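Local structure of botulinum neurotoxin type G (Clostridium botulinum, 3MPP) at residues N66-F71 and R206-T211; D317-V322 and A338-D343. The protein adheres to the surface of host nerve cells as the receptor-binding part of a botulinum neurotoxin whose light-chain protease it helps to target. The protein carries 4 engineered substitutions. All coordinates share one frame; numbering follows the deposited sequence.

Contact 1: residues N66-F71 and R206-T211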
ATOM      1  N   ASN A  66      -6.324  28.395   9.470  1.00113.06           N
ATOM      2  CA  ASN A  66      -6.591  27.670   8.227  1.00 99.74           C
ATOM      3  C   ASN A  66      -5.339  27.012   7.654  1.00 79.72           C
ATOM      4  O   ASN A  66      -4.470  27.682   7.100  1.00 76.34           O
ATOM      5  CB  ASN A  66      -7.214  28.595   7.175  1.00104.58           C
ATOM      6  CG  ASN A  66      -8.725  28.644   7.262  1.00100.62           C
ATOM      7  OD1 ASN A  66      -9.293  28.759   8.346  1.00 97.16           O
ATOM      8  ND2 ASN A  66      -9.386  28.557   6.116  1.00104.70           N
ATOM      9  N   PHE A  67      -5.246  25.694   7.786  1.00 65.70           N
ATOM     10  CA  PHE A  67      -4.119  24.979   7.211  1.00 66.40           C
ATOM     11  C   PHE A  67      -4.465  23.517   6.975  1.00 63.45           C
ATOM     12  O   PHE A  67      -5.537  23.048   7.368  1.00 58.92           O
ATOM     13  CB  PHE A  67      -2.877  25.106   8.098  1.00 74.95           C
ATOM     14  CG  PHE A  67      -2.911  24.241   9.325  1.00 77.79           C
ATOM     15  CD1 PHE A  67      -3.742  24.550  10.387  1.00 86.97           C
ATOM     16  CD2 PHE A  67      -2.099  23.129   9.421  1.00 72.64           C
ATOM     17  CE1 PHE A  67      -3.767  23.756  11.519  1.00 87.47           C
ATOM     18  CE2 PHE A  67      -2.119  22.331  10.547  1.00 75.62           C
ATOM     19  CZ  PHE A  67      -2.953  22.645  11.598  1.00 81.56           C
ATOM     20  N   SER A  68      -3.552  22.809   6.320  1.00 56.83           N
ATOM     21  CA  SER A  68      -3.770  21.410   5.986  1.00 53.96           C
ATOM     22  C   SER A  68      -2.494  20.623   6.198  1.00 55.29           C
ATOM     23  O   SER A  68      -1.396  21.132   5.966  1.00 61.09           O
ATOM     24  CB  SER A  68      -4.212  21.274   4.528  1.00 58.20           C
ATOM     25  OG  SER A  68      -5.322  22.109   4.245  1.00 57.88           O
ATOM     26  N   ILE A  69      -2.652  19.381   6.643  1.00 50.36           N
ATOM     27  CA  ILE A  69      -1.538  18.467   6.827  1.00 50.97           C
ATOM     28  C   ILE A  69      -1.764  17.278   5.906  1.00 49.64           C
ATOM     29  O   ILE A  69      -2.872  16.738   5.855  1.00 45.52           O
ATOM     30  CB  ILE A  69      -1.488  17.932   8.264  1.00 48.60           C
ATOM     31  CG1 ILE A  69      -1.336  19.077   9.261  1.00 59.55           C
ATOM     32  CG2 ILE A  69      -0.348  16.927   8.423  1.00 44.32           C
ATOM     33  CD1 ILE A  69      -0.109  19.918   9.027  1.00 61.79           C
ATOM     34  N   ASN A  70      -0.719  16.876   5.186  1.00 46.38           N
ATOM     35  CA  ASN A  70      -0.801  15.739   4.264  1.00 45.70           C
ATOM     36  C   ASN A  70       0.451  14.887   4.377  1.00 46.79           C
ATOM     37  O   ASN A  70       1.571  15.403   4.412  1.00 44.08           O
ATOM     38  CB  ASN A  70      -1.006  16.230   2.820  1.00 45.24           C
ATOM     39  CG  ASN A  70      -0.845  15.118   1.770  1.00 49.99           C
ATOM     40  OD1 ASN A  70      -1.560  14.104   1.777  1.00 45.84           O
ATOM     41  ND2 ASN A  70       0.082  15.329   0.845  1.00 43.62           N
ATOM     42  N   PHE A  71       0.251  13.579   4.481  1.00 40.82           N
ATOM     43  CA  PHE A  71       1.347  12.630   4.474  1.00 38.21           C
ATOM     44  C   PHE A  71       0.768  11.234   4.288  1.00 41.86           C
ATOM     45  O   PHE A  71      -0.439  11.025   4.439  1.00 37.18           O
ATOM     46  CB  PHE A  71       2.166  12.703   5.770  1.00 38.65           C
ATOM     47  CG  PHE A  71       1.391  12.340   6.999  1.00 37.47           C
ATOM     48  CD1 PHE A  71       1.407  11.041   7.486  1.00 38.99           C
ATOM     49  CD2 PHE A  71       0.650  13.293   7.674  1.00 32.52           C
ATOM     50  CE1 PHE A  71       0.682  10.696   8.621  1.00 37.63           C
ATOM     51  CE2 PHE A  71      -0.069  12.960   8.805  1.00 39.05           C
ATOM     52  CZ  PHE A  71      -0.056  11.651   9.278  1.00 31.94           C
ATOM     53  N   ARG A 206      -3.164  26.782   3.911  1.00 79.69           N
ATOM     54  CA  ARG A 206      -4.581  27.013   3.671  1.00 89.75           C
ATOM     55  C   ARG A 206      -5.356  25.711   3.772  1.00 81.88           C
ATOM     56  O   ARG A 206      -4.770  24.630   3.736  1.00 80.06           O
ATOM     57  CB  ARG A 206      -4.785  27.650   2.295  1.00104.08           C
ATOM     58  CG  ARG A 206      -4.163  29.032   2.179  1.00121.22           C
ATOM     59  CD  ARG A 206      -3.937  29.446   0.736  1.00132.08           C
ATOM     60  NE  ARG A 206      -3.004  30.565   0.643  1.00137.00           N
ATOM     61  CZ  ARG A 206      -1.682  30.438   0.711  1.00137.59           C
ATOM     62  NH1 ARG A 206      -1.139  29.239   0.875  1.00136.26           N
ATOM     63  NH2 ARG A 206      -0.903  31.504   0.619  1.00141.16           N
ATOM     64  N   GLU A 207      -6.672  25.816   3.914  1.00 80.16           N
ATOM     65  CA  GLU A 207      -7.535  24.644   3.893  1.00 82.56           C
ATOM     66  C   GLU A 207      -7.756  24.196   2.452  1.00 79.75           C
ATOM     67  O   GLU A 207      -8.450  24.869   1.687  1.00 81.39           O
ATOM     68  CB  GLU A 207      -8.882  24.946   4.555  1.00 86.24           C
ATOM     69  CG  GLU A 207      -9.902  23.820   4.419  1.00 88.71           C
ATOM     70  CD  GLU A 207     -11.328  24.273   4.682  1.00 93.60           C
ATOM     71  OE1 GLU A 207     -11.541  25.487   4.867  1.00106.97           O
ATOM     72  OE2 GLU A 207     -12.239  23.418   4.696  1.00 91.87           O
ATOM     73  N   LEU A 208      -7.154  23.068   2.082  1.00 70.73           N
ATOM     74  CA  LEU A 208      -7.366  22.501   0.756  1.00 69.20           C
ATOM     75  C   LEU A 208      -8.789  21.969   0.662  1.00 66.14           C
ATOM     76  O   LEU A 208      -9.285  21.346   1.602  1.00 61.39           O
ATOM     77  CB  LEU A 208      -6.368  21.368   0.477  1.00 68.77           C
ATOM     78  CG  LEU A 208      -4.878  21.715   0.410  1.00 71.13           C
ATOM     79  CD1 LEU A 208      -4.043  20.466   0.161  1.00 70.81           C
ATOM     80  CD2 LEU A 208      -4.613  22.762  -0.662  1.00 76.75           C
ATOM     81  N   ASN A 209      -9.446  22.223  -0.466  1.00 66.58           N
ATOM     82  CA  ASN A 209     -10.797  21.716  -0.684  1.00 68.47           C
ATOM     83  C   ASN A 209     -10.801  20.294  -1.244  1.00 66.47           C
ATOM     84  O   ASN A 209      -9.773  19.797  -1.706  1.00 66.06           O
ATOM     85  CB  ASN A 209     -11.601  22.662  -1.590  1.00 67.58           C
ATOM     86  CG  ASN A 209     -10.936  22.896  -2.943  1.00 74.95           C
ATOM     87  OD1 ASN A 209     -10.386  21.975  -3.552  1.00 71.81           O
ATOM     88  ND2 ASN A 209     -11.005  24.135  -3.427  1.00 76.10           N
ATOM     89  N   ALA A 210     -11.963  19.647  -1.198  1.00 65.41           N
ATOM     90  CA  ALA A 210     -12.109  18.259  -1.632  1.00 67.22           C
ATOM     91  C   ALA A 210     -11.538  17.984  -3.026  1.00 61.87           C
ATOM     92  O   ALA A 210     -11.008  16.910  -3.277  1.00 58.92           O
ATOM     93  CB  ALA A 210     -13.570  17.829  -1.557  1.00 67.88           C
ATOM     94  N   THR A 211     -11.646  18.948  -3.932  1.00 65.32           N
ATOM     95  CA  THR A 211     -11.113  18.766  -5.282  1.00 68.22           C
ATOM     96  C   THR A 211      -9.591  18.789  -5.268  1.00 71.46           C
ATOM     97  O   THR A 211      -8.938  17.980  -5.928  1.00 71.46           O
ATOM     98  CB  THR A 211     -11.614  19.849  -6.256  1.00 74.98           C
ATOM     99  OG1 THR A 211     -13.037  19.761  -6.380  1.00 81.58           O
ATOM    100  CG2 THR A 211     -10.974  19.655  -7.622  1.00 71.71           C
TER

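Contact 2: residues D317-V322 and A338-D343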
ATOM      1  N   ASP A 317      12.567 -28.472  -6.483  1.00 44.92           N
ATOM      2  CA  ASP A 317      13.965 -28.056  -6.520  1.00 52.00           C
ATOM      3  C   ASP A 317      14.307 -27.285  -7.793  1.00 46.74           C
ATOM      4  O   ASP A 317      15.158 -26.397  -7.777  1.00 44.94           O
ATOM      5  CB  ASP A 317      14.896 -29.271  -6.399  1.00 58.10           C
ATOM      6  CG  ASP A 317      14.780 -29.971  -5.056  1.00 70.96           C
ATOM      7  OD1 ASP A 317      14.130 -29.414  -4.142  1.00 71.57           O
ATOM      8  OD2 ASP A 317      15.348 -31.080  -4.915  1.00 71.78           O
ATOM      9  N   GLU A 318      13.668 -27.631  -8.906  1.00 41.41           N
ATOM     10  CA  GLU A 318      13.960 -26.912 -10.140  1.00 35.45           C
ATOM     11  C   GLU A 318      13.001 -25.743 -10.334  1.00 27.68           C
ATOM     12  O   GLU A 318      11.900 -25.712  -9.780  1.00 26.64           O
ATOM     13  CB  GLU A 318      13.968 -27.839 -11.367  1.00 43.44           C
ATOM     14  CG  GLU A 318      12.622 -28.415 -11.731  1.00 42.27           C
ATOM     15  CD  GLU A 318      12.644 -29.233 -13.016  1.00 57.14           C
ATOM     16  OE1 GLU A 318      13.594 -29.107 -13.817  1.00 49.79           O
ATOM     17  OE2 GLU A 318      11.688 -30.003 -13.229  1.00 69.62           O
ATOM     18  N   SER A 319      13.453 -24.773 -11.108  1.00 31.84           N
ATOM     19  CA  SER A 319      12.671 -23.597 -11.406  1.00 34.14           C
ATOM     20  C   SER A 319      11.543 -23.981 -12.346  1.00 25.98           C
ATOM     21  O   SER A 319      11.739 -24.764 -13.288  1.00 27.56           O
ATOM     22  CB  SER A 319      13.553 -22.534 -12.059  1.00 43.06           C
ATOM     23  OG  SER A 319      12.791 -21.397 -12.416  1.00 61.22           O
ATOM     24  N   TYR A 320      10.360 -23.442 -12.071  1.00 21.36           N
ATOM     25  CA  TYR A 320       9.238 -23.554 -12.989  1.00 21.50           C
ATOM     26  C   TYR A 320       8.966 -22.159 -13.509  1.00 29.73           C
ATOM     27  O   TYR A 320       9.533 -21.190 -13.024  1.00 24.11           O
ATOM     28  CB  TYR A 320       7.992 -24.083 -12.284  1.00 23.26           C
ATOM     29  CG  TYR A 320       7.919 -25.590 -12.197  1.00 22.50           C
ATOM     30  CD1 TYR A 320       6.830 -26.287 -12.708  1.00 23.76           C
ATOM     31  CD2 TYR A 320       8.942 -26.314 -11.600  1.00 32.06           C
ATOM     32  CE1 TYR A 320       6.758 -27.677 -12.619  1.00 27.20           C
ATOM     33  CE2 TYR A 320       8.882 -27.695 -11.512  1.00 41.52           C
ATOM     34  CZ  TYR A 320       7.788 -28.370 -12.025  1.00 37.56           C
ATOM     35  OH  TYR A 320       7.732 -29.742 -11.932  1.00 44.82           O
ATOM     36  N   ARG A 321       8.086 -22.058 -14.491  1.00 23.81           N
ATOM     37  CA  ARG A 321       7.789 -20.776 -15.094  1.00 22.01           C
ATOM     38  C   ARG A 321       6.397 -20.859 -15.652  1.00 25.56           C
ATOM     39  O   ARG A 321       5.906 -21.955 -15.944  1.00 21.74           O
ATOM     40  CB  ARG A 321       8.786 -20.481 -16.219  1.00 18.45           C
ATOM     41  CG  ARG A 321       8.447 -19.238 -17.044  1.00 21.23           C
ATOM     42  CD  ARG A 321       9.603 -18.864 -17.957  1.00 24.36           C
ATOM     43  NE  ARG A 321      10.757 -18.446 -17.173  1.00 27.86           N
ATOM     44  CZ  ARG A 321      11.948 -18.167 -17.691  1.00 36.29           C
ATOM     45  NH1 ARG A 321      12.148 -18.269 -19.005  1.00 31.19           N
ATOM     46  NH2 ARG A 321      12.934 -17.784 -16.892  1.00 38.98           N
ATOM     47  N   VAL A 322       5.755 -19.703 -15.789  1.00 20.69           N
ATOM     48  CA  VAL A 322       4.417 -19.641 -16.342  1.00 19.27           C
ATOM     49  C   VAL A 322       4.488 -19.621 -17.864  1.00 23.61           C
ATOM     50  O   VAL A 322       5.201 -18.801 -18.436  1.00 22.48           O
ATOM     51  CB  VAL A 322       3.665 -18.385 -15.845  1.00 22.63           C
ATOM     52  CG1 VAL A 322       2.288 -18.315 -16.477  1.00 21.31           C
ATOM     53  CG2 VAL A 322       3.559 -18.380 -14.289  1.00 20.56           C
ATOM     54  N   ALA A 338       5.296 -25.016 -15.706  1.00 21.73           N
ATOM     55  CA  ALA A 338       6.202 -26.104 -16.128  1.00 23.68           C
ATOM     56  C   ALA A 338       7.699 -25.799 -15.974  1.00 22.54           C
ATOM     57  O   ALA A 338       8.106 -24.635 -15.900  1.00 25.92           O
ATOM     58  CB  ALA A 338       5.901 -26.472 -17.577  1.00 30.86           C
ATOM     59  N   PRO A 339       8.527 -26.852 -15.933  1.00 24.72           N
ATOM     60  CA  PRO A 339       9.973 -26.632 -16.016  1.00 33.31           C
ATOM     61  C   PRO A 339      10.330 -25.860 -17.285  1.00 37.75           C
ATOM     62  O   PRO A 339       9.628 -25.951 -18.301  1.00 27.49           O
ATOM     63  CB  PRO A 339      10.554 -28.059 -16.104  1.00 27.12           C
ATOM     64  CG  PRO A 339       9.467 -28.961 -15.548  1.00 28.95           C
ATOM     65  CD  PRO A 339       8.163 -28.283 -15.883  1.00 25.61           C
ATOM     66  N   ILE A 340      11.428 -25.120 -17.224  1.00 34.39           N
ATOM     67  CA  ILE A 340      11.912 -24.359 -18.367  1.00 40.66           C
ATOM     68  C   ILE A 340      12.058 -25.242 -19.597  1.00 32.88           C
ATOM     69  O   ILE A 340      12.548 -26.374 -19.512  1.00 32.09           O
ATOM     70  CB  ILE A 340      13.272 -23.698 -18.072  1.00 45.87           C
ATOM     71  CG1 ILE A 340      13.222 -22.956 -16.735  1.00 45.52           C
ATOM     72  CG2 ILE A 340      13.673 -22.763 -19.215  1.00 46.06           C
ATOM     73  CD1 ILE A 340      12.012 -22.044 -16.588  1.00 38.61           C
ATOM     74  N   ASN A 341      11.636 -24.719 -20.745  1.00 30.85           N
ATOM     75  CA  ASN A 341      11.658 -25.497 -21.984  1.00 32.87           C
ATOM     76  C   ASN A 341      11.716 -24.598 -23.214  1.00 30.72           C
ATOM     77  O   ASN A 341      11.398 -23.409 -23.125  1.00 34.48           O
ATOM     78  CB  ASN A 341      10.388 -26.354 -22.067  1.00 28.82           C
ATOM     79  CG  ASN A 341       9.123 -25.504 -22.202  1.00 27.73           C
ATOM     80  OD1 ASN A 341       8.747 -25.119 -23.307  1.00 31.57           O
ATOM     81  ND2 ASN A 341       8.470 -25.200 -21.070  1.00 22.46           N
ATOM     82  N   ASP A 342      12.078 -25.188 -24.355  1.00 34.18           N
ATOM     83  CA  ASP A 342      12.094 -24.481 -25.638  1.00 40.60           C
ATOM     84  C   ASP A 342      11.011 -24.985 -26.594  1.00 36.55           C
ATOM     85  O   ASP A 342      11.223 -25.075 -27.804  1.00 43.06           O
ATOM     86  CB  ASP A 342      13.451 -24.648 -26.299  1.00 26.65           C
ATOM     87  CG  ASP A 342      14.545 -23.920 -25.553  1.00 40.89           C
ATOM     88  OD1 ASP A 342      14.305 -22.772 -25.137  1.00 48.66           O
ATOM     89  OD2 ASP A 342      15.631 -24.501 -25.377  1.00 46.99           O
ATOM     90  N   ASP A 343       9.862 -25.336 -26.042  1.00 33.30           N
ATOM     91  CA  ASP A 343       8.781 -25.885 -26.847  1.00 29.29           C
ATOM     92  C   ASP A 343       7.995 -24.698 -27.397  1.00 21.24           C
ATOM     93  O   ASP A 343       7.383 -23.946 -26.644  1.00 23.17           O
ATOM     94  CB  ASP A 343       7.909 -26.797 -25.982  1.00 32.30           C
ATOM     95  CG  ASP A 343       6.835 -27.509 -26.771  1.00 38.38           C
ATOM     96  OD1 ASP A 343       6.376 -26.949 -27.789  1.00 33.86           O
ATOM     97  OD2 ASP A 343       6.455 -28.634 -26.364  1.00 31.60           O
TER
HETATM   98  O   HOH W   1      13.277 -25.766 -15.009  1.00 39.69           O

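Contact 1: residues N66-F71 and R206-T211
In the lectin-like N-terminal half of the receptor-binding domain, Ser-68, near the start of strand 67-74, pins down the chain of Arg-206 to Leu-208 just after it leaves the neighbouring strand 195-204. The serine hydroxyl does most of the work. Its OG donates to Arg-206 O at 2.6 Å, meeting the carbonyl in its own plane on a lone pair (C=O...OG 137°), and it accepts from Leu-208 N at 3.0 Å along a nearly straight N-H (166°). One buried hydroxyl thus satisfies both a carbonyl and an amide of the departing loop. With OG anti to the carbonyl carbon (chi1 -53°), the hydroxyl sits between these two backbone groups. Leu-208 brings its branch point CG to 3.9 Å from Ser-68 OG, while its side chain also packs on Val-213 and Arg-216 of helix 210-220.

Upstream, the backbones run close together: Arg-206 CA lies 3.5 Å from Asn-66 O and Phe-67 CA 3.6 Å from Arg-206 O, both as CA-H...O contacts. With CG anti to the backbone N, the extended chain of Glu-207 reaches obliquely past the Asn-66 side chain; its carboxylate also comes near that of Asp-151, and two like charges so close would probably favour a shared proton or a raised pKa on one of them. Farther on, Asn-209 is the N-cap of helix 210-220, its OD1 accepting from Glu-212 N. A strand-borne serine thereby holds the exit from a concanavalin-like beta sandwich, where the strand-to-helix connection leads into a capped helix.

Contact 2: residues D317-V322 and A338-D343
Tyr-320 lies alongside Ala-338 and Pro-339, the two side chains of Tyr-320 and Pro-339 pointing the same way where strand 320-325 pairs with strand 332-339. Followed outward, Tyr-320 CB starts 3.7 Å from Ala-338 O. The ring then passes the peptide that joins the two partners: CD1 comes to 3.4 Å from Ala-338 C, and CE1 reaches Pro-339 CD at 3.6 Å. CZ rests against CD and CG of the proline, and OH, at the tip, is 4.1 Å from Pro-339 CG. Because CG is anti to the carbonyl carbon (chi1 -85°), the ring is laid across the Ala-338 to Pro-339 peptide, and Pro-339 CD sits over its face as a CH-pi contact, 27° off the normal. Glu-318 also reaches the proline, its carboxylate against CB and CG.

Backbone bonds join the strands at the next pair: Arg-321 N donates to Ala-338 O at 2.9 Å, and Ala-338 N returns a straighter bond to Arg-321 O at 3.1 Å. Arg-321 and Ala-338 send their side chains to the same face of the sheet. There Ile-340 CD1 touches Arg-321 CB at 3.6 Å and lies over the rim of one face of the guanidinium, which is anchored by a salt bridge to Asp-348, a bond to Asn-311 and a cation-pi contact with Tyr-309. A water bridges Ser-319 O and Ile-340 N where the strands part. Beyond it, Asn-341 OD1 accepts from Asp-343 N in an Asx turn, while its ND2 donates to Pro-339 O. The whole is the open end of an antiparallel beta hairpin in the beta-trefoil half of the domain.

How the contacts relate
Contact 1 closes before contact 2 opens along the chain, and the two share no sheet. Their centres are 52 Å apart, on opposite sides of the chain's centre, and their nearest atoms are still about 35 Å apart. Contact 1 belongs to the N-terminal, lectin-like half and joins strand 67-74 to the approach to helix 210-220, after which the chain passes into the C-terminal half. Contact 2 ties the hairpin of strands 320-325 and 332-339 in that trefoil half. Strand 332-339 also pairs with strand 394-400, whose end begins the inferred ganglioside-binding motif, Ser-400 to Tyr-403, although neither contact lies at that site.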